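Local coordinates for DUF1881 domain-containing protein (Neurospora crassa, PDB 5Z6D) that pairs a betagamma-crystallin domain with an Ig-like domain, the interface between the two being thought to leave the crystallin domain's calcium-binding site inoperative, at residues V5-I11 against V44-A50; F12-F18 against K40-A45. The protein carries 1 engineered substitution. All blocks are in the same frame, centred on the assembly; numbering follows the deposited sequence.

Contact 1: residues V5-I11 against V44-A50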
ATOM      1  N   VAL A   5      10.809  21.522 -10.115  1.00 51.46           N
ATOM      2  CA  VAL A   5      10.888  20.591 -11.233  1.00 47.93           C
ATOM      3  C   VAL A   5       9.603  20.519 -12.059  1.00 37.86           C
ATOM      4  O   VAL A   5       8.554  21.035 -11.648  1.00 32.98           O
ATOM      5  CB  VAL A   5      11.245  19.179 -10.738  1.00 57.46           C
ATOM      6  CG1 VAL A   5      12.541  19.218  -9.951  1.00 63.36           C
ATOM      7  CG2 VAL A   5      10.129  18.622  -9.879  1.00 58.27           C
ATOM      8  N   ASP A   6       9.723  19.900 -13.234  1.00 38.48           N
ATOM      9  CA  ASP A   6       8.585  19.582 -14.092  1.00 40.03           C
ATOM     10  C   ASP A   6       7.504  18.933 -13.232  1.00 37.65           C
ATOM     11  O   ASP A   6       7.780  17.957 -12.538  1.00 34.91           O
ATOM     12  CB  ASP A   6       9.027  18.651 -15.226  1.00 54.10           C
ATOM     13  CG  ASP A   6       8.033  18.595 -16.380  1.00 64.25           C
ATOM     14  OD1 ASP A   6       6.811  18.494 -16.133  1.00 62.93           O
ATOM     15  OD2 ASP A   6       8.487  18.641 -17.546  1.00 66.85           O
ATOM     16  N   PRO A   7       6.282  19.489 -13.254  1.00 34.85           N
ATOM     17  CA  PRO A   7       5.219  19.078 -12.332  1.00 31.47           C
ATOM     18  C   PRO A   7       4.784  17.614 -12.456  1.00 27.85           C
ATOM     19  O   PRO A   7       4.167  17.098 -11.527  1.00 29.02           O
ATOM     20  CB  PRO A   7       4.054  20.000 -12.700  1.00 33.63           C
ATOM     21  CG  PRO A   7       4.672  21.145 -13.415  1.00 40.23           C
ATOM     22  CD  PRO A   7       5.847  20.583 -14.138  1.00 35.86           C
ATOM     23  N   THR A   8       5.099  16.956 -13.564  1.00 34.37           N
ATOM     24  CA  THR A   8       4.728  15.554 -13.718  1.00 39.20           C
ATOM     25  C   THR A   8       5.971  14.672 -13.664  1.00 33.98           C
ATOM     26  O   THR A   8       5.970  13.539 -14.135  1.00 31.97           O
ATOM     27  CB  THR A   8       3.968  15.322 -15.032  1.00 48.25           C
ATOM     28  OG1 THR A   8       4.759  15.798 -16.128  1.00 51.48           O
ATOM     29  CG2 THR A   8       2.646  16.076 -15.011  1.00 51.14           C
ATOM     30  N   LYS A   9       7.043  15.210 -13.095  1.00 25.58           N
ATOM     31  CA  LYS A   9       8.289  14.470 -12.977  1.00 26.76           C
ATOM     32  C   LYS A   9       8.711  14.436 -11.509  1.00 22.25           C
ATOM     33  O   LYS A   9       8.166  15.166 -10.696  1.00 22.86           O
ATOM     34  CB  LYS A   9       9.386  15.100 -13.848  1.00 36.94           C
ATOM     35  CG  LYS A   9       9.409  14.620 -15.310  1.00 48.18           C
ATOM     36  CD  LYS A   9       8.150  15.016 -16.081  1.00 57.32           C
ATOM     37  CE  LYS A   9       7.922  14.116 -17.293  1.00 59.99           C
ATOM     38  NZ  LYS A   9       6.519  14.182 -17.797  1.00 54.94           N
ATOM     39  N   VAL A  10       9.645  13.548 -11.189  1.00 24.94           N
ATOM     40  CA  VAL A  10      10.299  13.552  -9.891  1.00 24.08           C
ATOM     41  C   VAL A  10      11.772  13.349 -10.179  1.00 29.53           C
ATOM     42  O   VAL A  10      12.136  12.751 -11.194  1.00 26.33           O
ATOM     43  CB  VAL A  10       9.748  12.447  -8.916  1.00 24.33           C
ATOM     44  CG1 VAL A  10       8.230  12.582  -8.728  1.00 22.12           C
ATOM     45  CG2 VAL A  10      10.121  11.050  -9.389  1.00 24.38           C
ATOM     46  N   ILE A  11      12.635  13.891  -9.330  1.00 22.43           N
ATOM     47  CA  ILE A  11      14.046  13.663  -9.511  1.00 24.71           C
ATOM     48  C   ILE A  11      14.618  13.048  -8.268  1.00 23.34           C
ATOM     49  O   ILE A  11      14.471  13.591  -7.168  1.00 24.83           O
ATOM     50  CB  ILE A  11      14.822  14.967  -9.832  1.00 29.35           C
ATOM     51  CG1 ILE A  11      14.138  15.754 -10.953  1.00 30.72           C
ATOM     52  CG2 ILE A  11      16.256  14.631 -10.182  1.00 27.06           C
ATOM     53  CD1 ILE A  11      14.914  16.979 -11.395  1.00 36.11           C
ATOM     54  N   VAL A  44      14.703  13.200  -2.804  1.00 20.66           N
ATOM     55  CA  VAL A  44      13.808  13.202  -3.968  1.00 21.09           C
ATOM     56  C   VAL A  44      13.007  14.504  -4.062  1.00 20.62           C
ATOM     57  O   VAL A  44      12.358  14.931  -3.102  1.00 22.77           O
ATOM     58  CB  VAL A  44      12.846  11.985  -3.948  1.00 20.97           C
ATOM     59  CG1 VAL A  44      11.976  11.963  -2.683  1.00 21.87           C
ATOM     60  CG2 VAL A  44      11.981  11.952  -5.224  1.00 18.45           C
ATOM     61  N   ALA A  45      13.099  15.144  -5.226  1.00 21.09           N
ATOM     62  CA  ALA A  45      12.272  16.301  -5.539  1.00 23.26           C
ATOM     63  C   ALA A  45      11.023  15.838  -6.249  1.00 23.39           C
ATOM     64  O   ALA A  45      11.097  15.061  -7.207  1.00 25.16           O
ATOM     65  CB  ALA A  45      13.037  17.297  -6.396  1.00 26.93           C
ATOM     66  N   VAL A  46       9.876  16.313  -5.789  1.00 23.90           N
ATOM     67  CA  VAL A  46       8.609  15.857  -6.337  1.00 26.39           C
ATOM     68  C   VAL A  46       7.877  16.993  -7.012  1.00 26.93           C
ATOM     69  O   VAL A  46       7.625  18.027  -6.404  1.00 31.22           O
ATOM     70  CB  VAL A  46       7.719  15.256  -5.248  1.00 25.18           C
ATOM     71  CG1 VAL A  46       6.355  14.860  -5.821  1.00 24.65           C
ATOM     72  CG2 VAL A  46       8.416  14.061  -4.626  1.00 20.96           C
ATOM     73  N   GLY A  47       7.558  16.795  -8.284  1.00 26.74           N
ATOM     74  CA  GLY A  47       6.810  17.778  -9.037  1.00 30.80           C
ATOM     75  C   GLY A  47       5.465  18.045  -8.408  1.00 28.50           C
ATOM     76  O   GLY A  47       4.911  17.207  -7.682  1.00 29.68           O
ATOM     77  N   ALA A  48       4.916  19.216  -8.704  1.00 30.26           N
ATOM     78  CA  ALA A  48       3.679  19.681  -8.077  1.00 28.20           C
ATOM     79  C   ALA A  48       2.444  18.815  -8.375  1.00 33.67           C
ATOM     80  O   ALA A  48       1.470  18.834  -7.624  1.00 36.72           O
ATOM     81  CB  ALA A  48       3.414  21.119  -8.506  1.00 33.54           C
ATOM     82  N   SER A  49       2.482  18.073  -9.476  1.00 29.92           N
ATOM     83  CA  SER A  49       1.354  17.238  -9.861  1.00 36.50           C
ATOM     84  C   SER A  49       1.724  15.763  -9.793  1.00 40.55           C
ATOM     85  O   SER A  49       0.975  14.900 -10.258  1.00 41.77           O
ATOM     86  CB  SER A  49       0.876  17.590 -11.267  1.00 37.63           C
ATOM     87  OG  SER A  49       0.394  18.924 -11.311  1.00 40.68           O
ATOM     88  N   ALA A  50       2.890  15.488  -9.218  1.00 35.05           N
ATOM     89  CA  ALA A  50       3.384  14.126  -9.114  1.00 24.05           C
ATOM     90  C   ALA A  50       3.351  13.655  -7.665  1.00 20.05           C
ATOM     91  O   ALA A  50       3.134  14.432  -6.725  1.00 23.18           O
ATOM     92  CB  ALA A  50       4.787  14.028  -9.670  1.00 23.32           C
TER
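Val5 packs down on Gly47, its CG2 lying 3.5 Å from Gly47 CA. Its other methyl, CG1, reaches Ala45 CB. Gly47 has no side chain, and here that matters. The backbone oxygens of Asp6, Pro7 and Lys9 crowd round the place where a CB would stand. Two of these oxygens are used across the contact. Gly47 N binds Lys9 O at 3.0 Å, and Ser49 N binds Pro7 O at 2.8 Å. Further along, the strands settle into regular antiparallel pairing. Ile11 and Ala45 form a hydrogen-bonded pair, with Ile11 N to Ala45 O at 2.9 Å and Ala45 N to Ile11 O at 2.8 Å. Val10 and Val46 form the non-hydrogen-bonded pair next to it. Val10 CG1 stands anti to the carbonyl carbon (chi1 -56°). From there it meets Ala50 CB at 3.9 Å and Val46 CG1 at 4.1 Å. Val10 and Val46 share one face of the sheet, Ile11 and Ala45 the other. Two type I turns position these groups, Asp6 to Lys9 and Gly47 to Ala50. The first is tied by Lys9 N to Asp6 O. Beside it, Lys9 NZ donates to Thr8 OG1 at 2.9 Å, while the links from Thr8 to Asp6 OD1 are weak. The second turn carries the chain out of strand 43-46 and into strand 50-55 of the other sheet of the crystallin domain. Strand 9-13 is the middle of its three-stranded sheet. Strand 43-46 flanks it here, and strand 23-26 flanks it on its other edge, where Val10 bonds to Tyr25 through the backbone.

Contact 2: residues F12-F18 against K40-A45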
ATOM      1  N   PHE A  12      15.261  11.904  -8.439  1.00 23.84           N
ATOM      2  CA  PHE A  12      15.934  11.254  -7.330  1.00 25.16           C
ATOM      3  C   PHE A  12      17.397  11.654  -7.317  1.00 30.98           C
ATOM      4  O   PHE A  12      18.066  11.650  -8.336  1.00 26.04           O
ATOM      5  CB  PHE A  12      15.797   9.740  -7.416  1.00 22.24           C
ATOM      6  CG  PHE A  12      14.476   9.225  -6.921  1.00 19.96           C
ATOM      7  CD1 PHE A  12      14.265   9.008  -5.574  1.00 20.89           C
ATOM      8  CD2 PHE A  12      13.447   8.942  -7.816  1.00 23.52           C
ATOM      9  CE1 PHE A  12      13.043   8.528  -5.118  1.00 21.07           C
ATOM     10  CE2 PHE A  12      12.226   8.460  -7.374  1.00 20.10           C
ATOM     11  CZ  PHE A  12      12.020   8.242  -6.032  1.00 21.77           C
ATOM     12  N   TYR A  13      17.902  11.994  -6.151  1.00 26.67           N
ATOM     13  CA  TYR A  13      19.270  12.414  -6.052  1.00 26.36           C
ATOM     14  C   TYR A  13      20.075  11.411  -5.246  1.00 25.29           C
ATOM     15  O   TYR A  13      19.599  10.841  -4.233  1.00 26.16           O
ATOM     16  CB  TYR A  13      19.356  13.810  -5.421  1.00 22.30           C
ATOM     17  CG  TYR A  13      18.628  14.895  -6.209  1.00 21.50           C
ATOM     18  CD1 TYR A  13      19.285  15.641  -7.194  1.00 26.87           C
ATOM     19  CD2 TYR A  13      17.291  15.176  -5.961  1.00 25.48           C
ATOM     20  CE1 TYR A  13      18.609  16.629  -7.909  1.00 27.97           C
ATOM     21  CE2 TYR A  13      16.610  16.146  -6.667  1.00 26.23           C
ATOM     22  CZ  TYR A  13      17.270  16.877  -7.636  1.00 28.46           C
ATOM     23  OH  TYR A  13      16.571  17.851  -8.326  1.00 35.00           O
ATOM     24  N   GLN A  14      21.313  11.247  -5.712  1.00 25.36           N
ATOM     25  CA  GLN A  14      22.322  10.408  -5.101  1.00 28.71           C
ATOM     26  C   GLN A  14      22.741  10.881  -3.706  1.00 34.50           C
ATOM     27  O   GLN A  14      23.076  10.067  -2.848  1.00 42.07           O
ATOM     28  CB  GLN A  14      23.530  10.346  -6.042  1.00 40.99           C
ATOM     29  CG  GLN A  14      24.885  10.266  -5.383  1.00 57.28           C
ATOM     30  CD  GLN A  14      25.985  10.796  -6.286  1.00 66.79           C
ATOM     31  OE1 GLN A  14      25.921  11.929  -6.767  1.00 63.12           O
ATOM     32  NE2 GLN A  14      26.995   9.975  -6.526  1.00 74.92           N
ATOM     33  N   LYS A  15      22.717  12.190  -3.470  1.00 30.77           N
ATOM     34  CA  LYS A  15      23.033  12.703  -2.142  1.00 31.26           C
ATOM     35  C   LYS A  15      21.807  13.335  -1.488  1.00 32.63           C
ATOM     36  O   LYS A  15      20.791  13.564  -2.158  1.00 30.42           O
ATOM     37  CB  LYS A  15      24.177  13.715  -2.221  1.00 33.20           C
ATOM     38  CG  LYS A  15      25.267  13.328  -3.206  1.00 36.61           C
ATOM     39  CD  LYS A  15      26.645  13.671  -2.672  1.00 50.76           C
ATOM     40  CE  LYS A  15      27.643  13.879  -3.803  1.00 53.86           C
ATOM     41  NZ  LYS A  15      27.339  15.110  -4.589  1.00 55.85           N
ATOM     42  N   LYS A  16      21.902  13.598  -0.187  1.00 34.05           N
ATOM     43  CA  LYS A  16      20.820  14.256   0.540  1.00 29.22           C
ATOM     44  C   LYS A  16      20.689  15.716   0.096  1.00 31.77           C
ATOM     45  O   LYS A  16      21.577  16.253  -0.556  1.00 30.43           O
ATOM     46  CB  LYS A  16      21.054  14.178   2.049  1.00 27.61           C
ATOM     47  CG  LYS A  16      21.035  12.768   2.615  1.00 34.63           C
ATOM     48  CD  LYS A  16      21.349  12.755   4.096  1.00 30.31           C
ATOM     49  CE  LYS A  16      21.206  11.344   4.662  1.00 30.69           C
ATOM     50  NZ  LYS A  16      21.404  11.288   6.126  1.00 37.03           N
ATOM     51  N   ASN A  17      19.562  16.333   0.439  1.00 25.14           N
ATOM     52  CA  ASN A  17      19.299  17.738   0.143  1.00 30.69           C
ATOM     53  C   ASN A  17      19.448  18.130  -1.329  1.00 27.52           C
ATOM     54  O   ASN A  17      19.881  19.247  -1.643  1.00 30.17           O
ATOM     55  CB  ASN A  17      20.210  18.623   1.002  1.00 31.94           C
ATOM     56  CG  ASN A  17      19.646  20.020   1.200  1.00 29.04           C
ATOM     57  OD1 ASN A  17      18.430  20.205   1.261  1.00 30.78           O
ATOM     58  ND2 ASN A  17      20.529  21.013   1.287  1.00 31.49           N
ATOM     59  N   PHE A  18      19.087  17.204  -2.219  1.00 24.50           N
ATOM     60  CA  PHE A  18      18.919  17.471  -3.649  1.00 28.88           C
ATOM     61  C   PHE A  18      20.215  17.874  -4.355  1.00 30.64           C
ATOM     62  O   PHE A  18      20.195  18.657  -5.308  1.00 31.76           O
ATOM     63  CB  PHE A  18      17.858  18.555  -3.859  1.00 29.59           C
ATOM     64  CG  PHE A  18      16.675  18.433  -2.938  1.00 30.02           C
ATOM     65  CD1 PHE A  18      15.742  17.429  -3.132  1.00 25.72           C
ATOM     66  CD2 PHE A  18      16.491  19.315  -1.880  1.00 28.47           C
ATOM     67  CE1 PHE A  18      14.645  17.304  -2.290  1.00 25.44           C
ATOM     68  CE2 PHE A  18      15.399  19.194  -1.033  1.00 26.90           C
ATOM     69  CZ  PHE A  18      14.463  18.176  -1.241  1.00 24.90           C
ATOM     70  N   LYS A  40      21.079   3.863  -4.371  1.00 39.72           N
ATOM     71  CA  LYS A  40      21.300   4.905  -5.359  1.00 42.45           C
ATOM     72  C   LYS A  40      20.881   6.274  -4.824  1.00 38.63           C
ATOM     73  O   LYS A  40      21.574   7.265  -5.048  1.00 38.57           O
ATOM     74  CB  LYS A  40      20.535   4.607  -6.656  1.00 46.22           C
ATOM     75  CG  LYS A  40      20.892   3.291  -7.333  1.00 55.34           C
ATOM     76  CD  LYS A  40      19.959   2.175  -6.889  1.00 63.99           C
ATOM     77  CE  LYS A  40      20.401   0.822  -7.429  1.00 63.96           C
ATOM     78  NZ  LYS A  40      19.667  -0.293  -6.764  1.00 66.51           N
ATOM     79  N   TYR A  41      19.759   6.326  -4.106  1.00 32.74           N
ATOM     80  CA  TYR A  41      19.095   7.607  -3.851  1.00 29.79           C
ATOM     81  C   TYR A  41      18.932   7.975  -2.390  1.00 26.04           C
ATOM     82  O   TYR A  41      18.515   7.164  -1.561  1.00 24.61           O
ATOM     83  CB  TYR A  41      17.721   7.612  -4.514  1.00 24.80           C
ATOM     84  CG  TYR A  41      17.785   7.374  -5.991  1.00 25.14           C
ATOM     85  CD1 TYR A  41      18.756   7.983  -6.768  1.00 25.63           C
ATOM     86  CD2 TYR A  41      16.879   6.530  -6.610  1.00 27.06           C
ATOM     87  CE1 TYR A  41      18.817   7.764  -8.125  1.00 27.80           C
ATOM     88  CE2 TYR A  41      16.932   6.305  -7.960  1.00 28.27           C
ATOM     89  CZ  TYR A  41      17.904   6.926  -8.712  1.00 31.50           C
ATOM     90  OH  TYR A  41      17.957   6.704 -10.066  1.00 29.96           O
ATOM     91  N   PHE A  42      19.260   9.229  -2.094  1.00 23.55           N
ATOM     92  CA  PHE A  42      19.194   9.773  -0.742  1.00 26.35           C
ATOM     93  C   PHE A  42      18.216  10.948  -0.621  1.00 23.71           C
ATOM     94  O   PHE A  42      17.894  11.375   0.499  1.00 25.48           O
ATOM     95  CB  PHE A  42      20.584  10.237  -0.288  1.00 31.02           C
ATOM     96  CG  PHE A  42      21.406   9.167   0.369  1.00 41.41           C
ATOM     97  CD1 PHE A  42      20.863   7.929   0.660  1.00 38.17           C
ATOM     98  CD2 PHE A  42      22.726   9.416   0.720  1.00 50.30           C
ATOM     99  CE1 PHE A  42      21.618   6.952   1.280  1.00 41.25           C
ATOM    100  CE2 PHE A  42      23.488   8.444   1.339  1.00 54.82           C
ATOM    101  CZ  PHE A  42      22.933   7.210   1.620  1.00 53.66           C
ATOM    102  N   SER A  43      17.769  11.504  -1.744  1.00 25.84           N
ATOM    103  CA  SER A  43      16.715  12.523  -1.624  1.00 22.18           C
ATOM    104  C   SER A  43      15.847  12.530  -2.866  1.00 22.29           C
ATOM    105  O   SER A  43      16.192  11.905  -3.865  1.00 21.51           O
ATOM    106  CB  SER A  43      17.305  13.924  -1.358  1.00 21.53           C
ATOM    107  OG  SER A  43      18.253  14.299  -2.347  1.00 21.82           O
ATOM    108  N   VAL A  44      14.703  13.200  -2.804  1.00 20.66           N
ATOM    109  CA  VAL A  44      13.808  13.202  -3.968  1.00 21.09           C
ATOM    110  C   VAL A  44      13.007  14.504  -4.062  1.00 20.62           C
ATOM    111  O   VAL A  44      12.358  14.931  -3.102  1.00 22.77           O
ATOM    112  CB  VAL A  44      12.846  11.985  -3.948  1.00 20.97           C
ATOM    113  CG1 VAL A  44      11.976  11.963  -2.683  1.00 21.87           C
ATOM    114  CG2 VAL A  44      11.981  11.952  -5.224  1.00 18.45           C
ATOM    115  N   ALA A  45      13.099  15.144  -5.226  1.00 21.09           N
ATOM    116  CA  ALA A  45      12.272  16.301  -5.539  1.00 23.26           C
ATOM    117  C   ALA A  45      11.023  15.838  -6.249  1.00 23.39           C
ATOM    118  O   ALA A  45      11.097  15.061  -7.207  1.00 25.16           O
ATOM    119  CB  ALA A  45      13.037  17.297  -6.396  1.00 26.93           C
TER
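A classic beta bulge sets Phe42 and Ser43 together opposite Tyr13. Tyr13 O takes both amides, Phe42 N at 2.7 Å and Ser43 N at 3.2 Å. Tyr13 N returns a bond to Ser43 O that is nearly straight at the hydrogen (177°) but comes from above the carbonyl plane. Ser43 OG sits between its own N and carbonyl carbon (chi1 55°), which turns it toward the 15-18 backbone. There it donates to Lys15 O at 2.6 Å and accepts from Phe18 N at 3.0 Å. This serine, with Tyr13 and Phe18, is consistent with the folded hairpin of betagamma-crystallin motifs. The Phe18 ring brings CE1 to Val44 O edge-on. On the sheet face of Phe12 and Val44, Phe12 CB stands over the centre of the Tyr41 ring, 3.3 Å from its centroid. Lys40 CB covers the opposite face. Val44 CG2 lies over the Phe12 ring, 3.7 Å from its centroid. A serine in place of Tyr41 would probably leave Phe12 CB without its aromatic cover and deprive Asp23 and Tyr25 of the hydroxyl they bind. Lys16 forms a salt bridge with Asp73. Phe12 pairs by backbone with Asp23 beside strand 9-13, and its ring meets Phe83 of strand 82-87 in the other sheet.

Both contacts join strand 9-13 to strand 43-46, and together they run the length of that pairing. Along the chain, contact 2 falls within the span that contact 1 brackets, and they share Val44 and Ala45. Each joins buried strand residues to loops that are in part exposed. Their chemistry differs. Contact 1 is small aliphatic side chains and backbone bonds, with two turns packed round a glycine. Contact 2 buries more surface, 669 against 469 Å², and relies on aromatic rings and a serine hydroxyl. Contact 1 lies away from the calcium site. Contact 2 comes near it through Lys40, whose side chain is about 4 Å from that of Asp39, a calcium-binding residue, though no calcium is bound here.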